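Local coordinates for putative membrane protein (Yersinia pestis CO92, PDB 5TF3) that is of unknown function but folds as a compact, all-helical DUF1198 domain, probably the soluble part of a membrane protein, at residues V58-H62 / T63-N67; P87-A91 / E92-A96. One frame throughout, in Å; residues are numbered along the deposited sequence.

How the contacts relate
From the N terminus, helices 2-17, 22-29 and 33-45 come first, and helix 48-65 follows. Contact 1 lies wholly in the last turns of that helix, where residues 58-62 meet 63-67 and the helix ends. Helix 70-82 and a loop then lead to contact 2, where loop residues 87-91 run into the first turns of helix 91-100. Each contact is local and closes no long loop; they stand in series, neither nesting nor crossing, with centres about 12 Å apart. Ile-60 ties them together: its CD1 packs against the first turn of helix 91-100, 3.4 Å from His-93 O and 3.8 Å from Thr-94 CG2, and on Leu-89.

Contact 1: residues V58-H62 / T63-N67; sequences VFIYH and TFIKN
The Phe-59 ring carries Thr-63 over one face, and the Tyr-61 ring carries Lys-66 in the same manner, while CD2 of His-62 lies at the tyrosine edge, in its plane. Tyr-61 CD2 in turn lies over the centre of one imidazole face; Trp-76 stacks with that ring, and His-62 NE2 hydrogen-bonds Tyr-23 O. The setting is the C-terminal end of helix 48-65, where the backbone widens into a pi-type turn before the chain leaves the helix. The wider winding shows in the bond from Ile-65 N to Ile-60 O, five residues back, at 3.1 Å and nearly straight (164° at the hydrogen). A weak bond from Lys-66 N to Tyr-61 O has the same spacing.

Threonine suits its place because both branches find work. The chi1 of Thr-63, 61°, puts OG1 between the backbone N and the carbonyl carbon, where it gives its proton to Phe-59 O at 2.8 Å. That oxygen also accepts Thr-63 N, which arrives almost end-on, whereas the hydroxyl comes from above the carbonyl plane; two donors thus grip one carbonyl. The methyl CG2 makes a CH-pi contact with the Phe-59 ring, 4.2 Å from its centroid. Tyr-118 meets this ring too and Trp-76 packs against the threonine; in these apolar surroundings the bond to Phe-59 O satisfies the buried hydroxyl.

Lysine offers a long flexible stem. Kinked about its second and third torsions, Lys-66 folds back across Tyr-61, with CG 3.8 Å from the ring centroid in a second CH-pi contact. Both polar ends converge on Glu-30, as a salt bridge from Lys-66 NZ and a hydrogen bond with Tyr-61 OH. Ile-65 flanks the ring, its CG2 standing 4.1 Å from Tyr-61 CD1.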
loop_
_atom_site.group_PDB
_atom_site.type_symbol
_atom_site.label_atom_id
_atom_site.label_comp_id
_atom_site.label_asym_id
_atom_site.label_seq_id
_atom_site.Cartn_x
_atom_site.Cartn_y
_atom_site.Cartn_z
ATOM N N VAL A 58 -1.464 -0.542 -0.650
ATOM C CA VAL A 58 -2.384 0.338 -1.374
ATOM C C VAL A 58 -1.629 1.529 -1.958
ATOM O O VAL A 58 -1.767 1.859 -3.144
ATOM C CB VAL A 58 -3.520 0.788 -0.436
ATOM C CG1 VAL A 58 -4.425 1.810 -1.114
ATOM C CG2 VAL A 58 -4.341 -0.430 0.005
ATOM N N PHE A 59 -0.811 2.187 -1.137
ATOM C CA PHE A 59 -0.007 3.310 -1.616
ATOM C C PHE A 59 0.893 2.895 -2.781
ATOM O O PHE A 59 0.893 3.534 -3.836
ATOM C CB PHE A 59 0.828 3.864 -0.452
ATOM C CG PHE A 59 1.820 4.925 -0.848
ATOM C CD1 PHE A 59 3.113 4.583 -1.241
ATOM C CD2 PHE A 59 1.473 6.269 -0.795
ATOM C CE1 PHE A 59 4.028 5.554 -1.614
ATOM C CE2 PHE A 59 2.383 7.255 -1.148
ATOM C CZ PHE A 59 3.673 6.894 -1.565
ATOM N N ILE A 60 1.672 1.824 -2.605
ATOM C CA ILE A 60 2.593 1.396 -3.662
ATOM C C ILE A 60 1.837 1.068 -4.941
ATOM O O ILE A 60 2.250 1.457 -6.040
ATOM C CB ILE A 60 3.432 0.197 -3.188
ATOM C CG1 ILE A 60 4.468 0.647 -2.144
ATOM C CG2 ILE A 60 4.073 -0.514 -4.406
ATOM C CD1 ILE A 60 5.206 -0.494 -1.450
ATOM N N TYR A 61 0.703 0.372 -4.820
ATOM C CA TYR A 61 -0.066 0.008 -6.008
ATOM C C TYR A 61 -0.527 1.243 -6.765
ATOM O O TYR A 61 -0.337 1.347 -7.981
ATOM C CB TYR A 61 -1.269 -0.870 -5.633
ATOM C CG TYR A 61 -2.166 -1.159 -6.832
ATOM C CD1 TYR A 61 -1.807 -2.123 -7.783
ATOM C CD2 TYR A 61 -3.347 -0.446 -7.035
ATOM C CE1 TYR A 61 -2.610 -2.374 -8.895
ATOM C CE2 TYR A 61 -4.160 -0.694 -8.147
ATOM C CZ TYR A 61 -3.785 -1.654 -9.066
ATOM O OH TYR A 61 -4.586 -1.891 -10.160
ATOM N N HIS A 62 -1.140 2.195 -6.068
ATOM C CA HIS A 62 -1.691 3.346 -6.774
ATOM C C HIS A 62 -0.622 4.342 -7.214
ATOM O O HIS A 62 -0.887 5.141 -8.116
ATOM C CB HIS A 62 -2.768 4.021 -5.913
ATOM C CG HIS A 62 -4.012 3.200 -5.823
ATOM N ND1 HIS A 62 -4.879 3.056 -6.886
ATOM C CD2 HIS A 62 -4.477 2.388 -4.845
ATOM C CE1 HIS A 62 -5.858 2.238 -6.544
ATOM N NE2 HIS A 62 -5.634 1.811 -5.313
ATOM N N THR A 63 0.591 4.288 -6.651
ATOM C CA THR A 63 1.627 5.206 -7.108
ATOM C C THR A 63 2.616 4.493 -8.031
ATOM O O THR A 63 2.481 4.590 -9.253
ATOM C CB THR A 63 2.342 5.864 -5.923
ATOM O OG1 THR A 63 2.971 4.871 -5.102
ATOM C CG2 THR A 63 1.330 6.699 -5.068
ATOM N N PHE A 64 3.606 3.777 -7.479
ATOM C CA PHE A 64 4.623 3.150 -8.328
ATOM C C PHE A 64 4.011 2.287 -9.429
ATOM O O PHE A 64 4.440 2.339 -10.588
ATOM C CB PHE A 64 5.575 2.292 -7.494
ATOM C CG PHE A 64 6.620 1.575 -8.327
ATOM C CD1 PHE A 64 7.709 2.270 -8.844
ATOM C CD2 PHE A 64 6.508 0.215 -8.596
ATOM C CE1 PHE A 64 8.675 1.618 -9.606
ATOM C CE2 PHE A 64 7.470 -0.455 -9.360
ATOM C CZ PHE A 64 8.548 0.245 -9.870
ATOM N N ILE A 65 3.021 1.467 -9.090
ATOM C CA ILE A 65 2.566 0.494 -10.076
ATOM C C ILE A 65 1.689 1.153 -11.142
ATOM O O ILE A 65 1.885 0.920 -12.337
ATOM C CB ILE A 65 1.866 -0.688 -9.376
ATOM C CG1 ILE A 65 2.882 -1.410 -8.478
ATOM C CG2 ILE A 65 1.259 -1.647 -10.410
ATOM C CD1 ILE A 65 2.408 -2.722 -7.838
ATOM N N LYS A 66 0.752 2.018 -10.748
ATOM C CA LYS A 66 -0.238 2.574 -11.674
ATOM C C LYS A 66 0.042 4.007 -12.130
ATOM O O LYS A 66 -0.305 4.353 -13.263
ATOM C CB LYS A 66 -1.642 2.550 -11.045
ATOM C CG LYS A 66 -2.072 1.178 -10.559
ATOM C CD LYS A 66 -2.005 0.150 -11.662
ATOM C CE LYS A 66 -3.202 0.266 -12.589
ATOM N NZ LYS A 66 -3.115 -0.767 -13.661
ATOM N N ASN A 67 0.638 4.863 -11.286
ATOM C CA ASN A 67 0.776 6.275 -11.643
ATOM C C ASN A 67 1.726 6.991 -10.690
ATOM O O ASN A 67 1.292 7.530 -9.662
ATOM C CB ASN A 67 -0.604 6.948 -11.635
ATOM C CG ASN A 67 -0.548 8.421 -12.003
ATOM O OD1 ASN A 67 0.502 8.948 -12.368
ATOM N ND2 ASN A 67 -1.692 9.092 -11.907
#

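Contact 2: residues P87-A91 / E92-A96; sequences PILAA and EHTDA
Leu-89 and His-93 lie side by side but run opposite ways, the leucine CD1 coming to 3.6 Å from His-93 ND1 and also touching His-93 CB. The imidazole sits beside the backbone of Ala-90, and the carbonyl oxygen of Ile-88 is near the ring plane, at its edge. With CG anti to the carbonyl carbon (chi1 -57°), the histidine side chain turns back toward the loop, where ND1 accepts the Ala-90 N-H at 2.9 Å. The bond is nearly straight at the hydrogen (170°), although the donor lies 32° out of the ring plane.

Ala-90 is the N-cap of helix 91-100, and His-93 bonds it twice: besides the ring acceptor, His-93 N donates to Ala-90 O at 2.9 Å. This is one half of a capping box in form, the side chain three residues on accepting the N-cap N-H; alanine, lacking a polar side chain, cannot supply the other half. Histidine suits the place because a ring nitrogen can accept while the flat ring stacks on Tyr-56 of helix 48-65.

Thr-94 crosses Leu-89 obliquely, methyl to methyl, with CG2 4.1 Å from CD2, and Leu-111 touches the threonine. Asp-95 N donates to Ala-91 O at 3.0 Å, a regular bond four residues back. Glu-92 extends its CG over one face of the His-93 ring, and its carboxylate forms a salt bridge with Lys-53.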
loop_
_atom_site.group_PDB
_atom_site.type_symbol
_atom_site.label_atom_id
_atom_site.label_comp_id
_atom_site.label_asym_id
_atom_site.label_seq_id
_atom_site.Cartn_x
_atom_site.Cartn_y
_atom_site.Cartn_z
ATOM N N PRO A 87 4.043 8.643 6.662
ATOM C CA PRO A 87 4.278 8.652 5.216
ATOM C C PRO A 87 5.652 8.123 4.825
ATOM O O PRO A 87 5.968 8.087 3.631
ATOM C CB PRO A 87 4.144 10.143 4.863
ATOM C CG PRO A 87 4.624 10.841 6.096
ATOM C CD PRO A 87 4.236 9.972 7.268
ATOM N N ILE A 88 6.486 7.719 5.783
ATOM C CA ILE A 88 7.791 7.167 5.438
ATOM C C ILE A 88 7.605 5.769 4.870
ATOM O O ILE A 88 6.919 4.923 5.456
ATOM C CB ILE A 88 8.720 7.164 6.660
ATOM C CG1 ILE A 88 9.005 8.590 7.126
ATOM C CG2 ILE A 88 10.034 6.462 6.330
ATOM C CD1 ILE A 88 9.909 8.644 8.334
ATOM N N LEU A 89 8.189 5.525 3.706
ATOM C CA LEU A 89 8.078 4.240 3.031
ATOM C C LEU A 89 9.361 3.453 3.275
ATOM O O LEU A 89 10.463 3.952 3.011
ATOM C CB LEU A 89 7.819 4.434 1.535
ATOM C CG LEU A 89 7.547 3.170 0.727
ATOM C CD1 LEU A 89 6.191 2.590 1.084
ATOM C CD2 LEU A 89 7.670 3.414 -0.771
ATOM N N ALA A 90 9.221 2.248 3.817
ATOM C CA ALA A 90 10.361 1.466 4.273
ATOM C C ALA A 90 10.564 0.249 3.380
ATOM O O ALA A 90 9.682 -0.136 2.610
ATOM C CB ALA A 90 10.174 1.027 5.730
ATOM N N ALA A 91 11.749 -0.357 3.506
ATOM C CA ALA A 91 12.143 -1.460 2.629
ATOM C C ALA A 91 11.209 -2.651 2.756
ATOM O O ALA A 91 11.031 -3.408 1.795
ATOM C CB ALA A 91 13.572 -1.907 2.942
ATOM N N GLU A 92 10.630 -2.860 3.933
ATOM C CA GLU A 92 9.755 -4.009 4.072
ATOM C C GLU A 92 8.458 -3.815 3.295
ATOM O O GLU A 92 7.827 -4.802 2.900
ATOM C CB GLU A 92 9.474 -4.268 5.544
ATOM C CG GLU A 92 9.109 -3.031 6.316
ATOM C CD GLU A 92 8.128 -3.348 7.422
ATOM O OE1 GLU A 92 7.726 -2.414 8.154
ATOM O OE2 GLU A 92 7.749 -4.537 7.552
ATOM N N HIS A 93 8.059 -2.558 3.052
ATOM C CA HIS A 93 6.847 -2.299 2.272
ATOM C C HIS A 93 7.051 -2.682 0.812
ATOM O O HIS A 93 6.201 -3.347 0.208
ATOM C CB HIS A 93 6.454 -0.826 2.384
ATOM C CG HIS A 93 6.242 -0.363 3.790
ATOM N ND1 HIS A 93 6.676 0.865 4.247
ATOM C CD2 HIS A 93 5.655 -0.974 4.847
ATOM C CE1 HIS A 93 6.363 0.992 5.524
ATOM N NE2 HIS A 93 5.738 -0.110 5.910
ATOM N N THR A 94 8.196 -2.300 0.234
ATOM C CA THR A 94 8.434 -2.596 -1.173
ATOM C C THR A 94 8.787 -4.063 -1.375
ATOM O O THR A 94 8.468 -4.641 -2.420
ATOM C CB THR A 94 9.536 -1.683 -1.727
ATOM O OG1 THR A 94 10.616 -1.619 -0.793
ATOM C CG2 THR A 94 8.980 -0.263 -1.973
ATOM N N ASP A 95 9.428 -4.691 -0.391
ATOM C CA ASP A 95 9.677 -6.121 -0.507
ATOM C C ASP A 95 8.365 -6.899 -0.515
ATOM O O ASP A 95 8.204 -7.842 -1.299
ATOM C CB ASP A 95 10.585 -6.587 0.624
ATOM C CG ASP A 95 12.057 -6.210 0.400
ATOM O OD1 ASP A 95 12.467 -5.940 -0.752
ATOM O OD2 ASP A 95 12.814 -6.185 1.384
ATOM N N ALA A 96 7.414 -6.505 0.342
ATOM C CA ALA A 96 6.080 -7.105 0.330
ATOM C C ALA A 96 5.380 -6.875 -1.003
ATOM O O ALA A 96 4.640 -7.738 -1.486
ATOM C CB ALA A 96 5.231 -6.530 1.467
#